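Local coordinates for protein dihydropteroate synthase (Xanthomonas albilineans, PDB 6Q62) that probably catalyses the condensation of para-aminobenzoate with 6-hydroxymethyl-7,8-dihydropterin diphosphate to form 7,8-dihydropteroate, the precursor of folates, at residues F33-G36 and G37-T41. Numbering follows the deposited sequence.
With ICB (1H-indole-2-carboxylic acid), chain G.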
loop_
_atom_site.group_PDB
_atom_site.type_symbol
_atom_site.label_atom_id
_atom_site.label_comp_id
_atom_site.label_asym_id
_atom_site.label_seq_id
_atom_site.Cartn_x
_atom_site.Cartn_y
_atom_site.Cartn_z
ATOM N N PHE A 33 -13.647 -21.566 -5.698
ATOM C CA PHE A 33 -13.919 -21.314 -7.122
ATOM C C PHE A 33 -15.411 -21.284 -7.466
ATOM O O PHE A 33 -16.201 -21.898 -6.770
ATOM C CB PHE A 33 -13.176 -22.355 -7.998
ATOM C CG PHE A 33 -11.759 -22.598 -7.532
ATOM C CD1 PHE A 33 -10.767 -21.642 -7.738
ATOM C CD2 PHE A 33 -11.429 -23.755 -6.827
ATOM C CE1 PHE A 33 -9.463 -21.853 -7.275
ATOM C CE2 PHE A 33 -10.125 -23.963 -6.360
ATOM C CZ PHE A 33 -9.153 -23.013 -6.588
ATOM N N SER A 34 -15.782 -20.590 -8.560
ATOM C CA SER A 34 -17.178 -20.491 -9.018
ATOM C C SER A 34 -17.351 -21.110 -10.407
ATOM O O SER A 34 -18.448 -21.078 -10.972
ATOM C CB SER A 34 -17.621 -19.026 -9.040
ATOM O OG SER A 34 -16.788 -18.249 -9.887
ATOM N N ASP A 35 -16.269 -21.667 -10.963
ATOM C CA ASP A 35 -16.245 -22.280 -12.289
ATOM C C ASP A 35 -16.343 -23.824 -12.258
ATOM O O ASP A 35 -16.011 -24.468 -13.250
ATOM C CB ASP A 35 -14.970 -21.849 -13.028
ATOM C CG ASP A 35 -13.640 -22.303 -12.405
ATOM O OD1 ASP A 35 -13.664 -22.921 -11.314
ATOM O OD2 ASP A 35 -12.578 -22.047 -13.020
ATOM N N GLY A 36 -16.795 -24.384 -11.132
ATOM C CA GLY A 36 -16.916 -25.819 -10.949
ATOM C C GLY A 36 -17.846 -26.564 -11.888
ATOM O O GLY A 36 -17.704 -27.784 -12.033
ATOM N N GLY A 37 -18.779 -25.849 -12.532
ATOM C CA GLY A 37 -19.688 -26.457 -13.505
ATOM C C GLY A 37 -18.943 -27.153 -14.621
ATOM O O GLY A 37 -19.375 -28.201 -15.088
ATOM N N THR A 38 -17.800 -26.603 -15.047
ATOM C CA THR A 38 -17.028 -27.224 -16.142
ATOM C C THR A 38 -15.546 -27.402 -15.792
ATOM O O THR A 38 -14.765 -27.799 -16.654
ATOM C CB THR A 38 -17.168 -26.380 -17.436
ATOM O OG1 THR A 38 -16.516 -25.106 -17.281
ATOM C CG2 THR A 38 -18.615 -26.184 -17.863
ATOM N N HIS A 39 -15.155 -27.132 -14.556
ATOM C CA HIS A 39 -13.754 -27.304 -14.156
ATOM C C HIS A 39 -13.631 -28.170 -12.923
ATOM O O HIS A 39 -14.533 -28.158 -12.086
ATOM C CB HIS A 39 -13.121 -25.946 -13.813
ATOM C CG HIS A 39 -13.017 -25.016 -14.982
ATOM N ND1 HIS A 39 -14.041 -24.151 -15.298
ATOM C CD2 HIS A 39 -12.033 -24.893 -15.901
ATOM C CE1 HIS A 39 -13.637 -23.495 -16.380
ATOM N NE2 HIS A 39 -12.436 -23.916 -16.784
ATOM N N THR A 40 -12.474 -28.816 -12.737
ATOM C CA THR A 40 -12.257 -29.528 -11.490
ATOM C C THR A 40 -11.660 -28.537 -10.458
ATOM O O THR A 40 -11.087 -27.502 -10.822
ATOM C CB THR A 40 -11.329 -30.753 -11.695
ATOM O OG1 THR A 40 -9.979 -30.305 -11.790
ATOM C CG2 THR A 40 -11.698 -31.614 -12.889
ATOM N N THR A 41 -11.760 -28.884 -9.160
ATOM C CA THR A 41 -11.164 -28.058 -8.095
ATOM C C THR A 41 -9.637 -28.024 -8.287
ATOM O O THR A 41 -9.016 -26.955 -8.182
ATOM C CB THR A 41 -11.553 -28.639 -6.728
ATOM O OG1 THR A 41 -12.966 -28.678 -6.688
ATOM C CG2 THR A 41 -11.027 -27.798 -5.554
HETATM C C10 ICB G . -20.549 -25.448 -9.283
HETATM C C01 ICB G . -24.545 -25.325 -13.919
HETATM C C02 ICB G . -25.108 -26.387 -13.193
HETATM C C03 ICB G . -24.541 -26.820 -11.997
HETATM C C04 ICB G . -23.409 -26.163 -11.522
HETATM C C05 ICB G . -22.832 -25.056 -12.235
HETATM C C06 ICB G . -23.413 -24.657 -13.446
HETATM C C07 ICB G . -21.726 -24.600 -11.466
HETATM C C08 ICB G . -21.626 -25.412 -10.356
HETATM N N09 ICB G . -22.651 -26.362 -10.375
HETATM O O11 ICB G . -20.679 -26.246 -8.331
HETATM O O12 ICB G . -19.613 -24.650 -9.464
HETATM O O HOH W 1 -19.323 -23.195 -13.542
HETATM O O HOH W 2 -17.593 -23.105 -15.756
HETATM O O HOH W 3 -13.318 -25.557 -10.282
#
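With CG of Asp35 turned between its backbone N and carbonyl carbon (chi1 64°) and CG of His39 beside its backbone N (chi1 -65°), the carboxylate brings OD2 over one face of the imidazole while the ring's ND1 edge is left for the Asp35 carbonyl. OD2 of Asp35 sits 3.4 Å above the His39 ring plane, displaced toward the rim, and the two planes are 24° apart. ND1 of His39 donates to Asp35 O at 2.9 Å, with the acceptor almost in the ring plane, which fixes the rotation of the imidazole. The same oxygen takes weak bonds from the backbone N of Thr38 (3.3 Å) and of His39, and a water bridges it to Thr38 OG1. Its weak link to Thr38 N closes a type III beta turn with Gly36 and Gly37 at the corners, in the loop between the first strand and first helix of the TIM barrel. On this turn lies the indole-2-carboxylic acid, its C07 3.4 Å from Gly37 N. Another water lies 2.9 Å from Asp35 OD1, with at most a weak bond to Thr40 O. Thr40 is the N-cap of helix 41-54, its OG1 capping a backbone N and its own N bonded to Glu43 OE2, consistent with a capping box. Against that helix, Phe33 crosses Thr41 at about a right angle, its CE2 4.0 Å from Thr41 CG2, and touches Ala44 and Ala45.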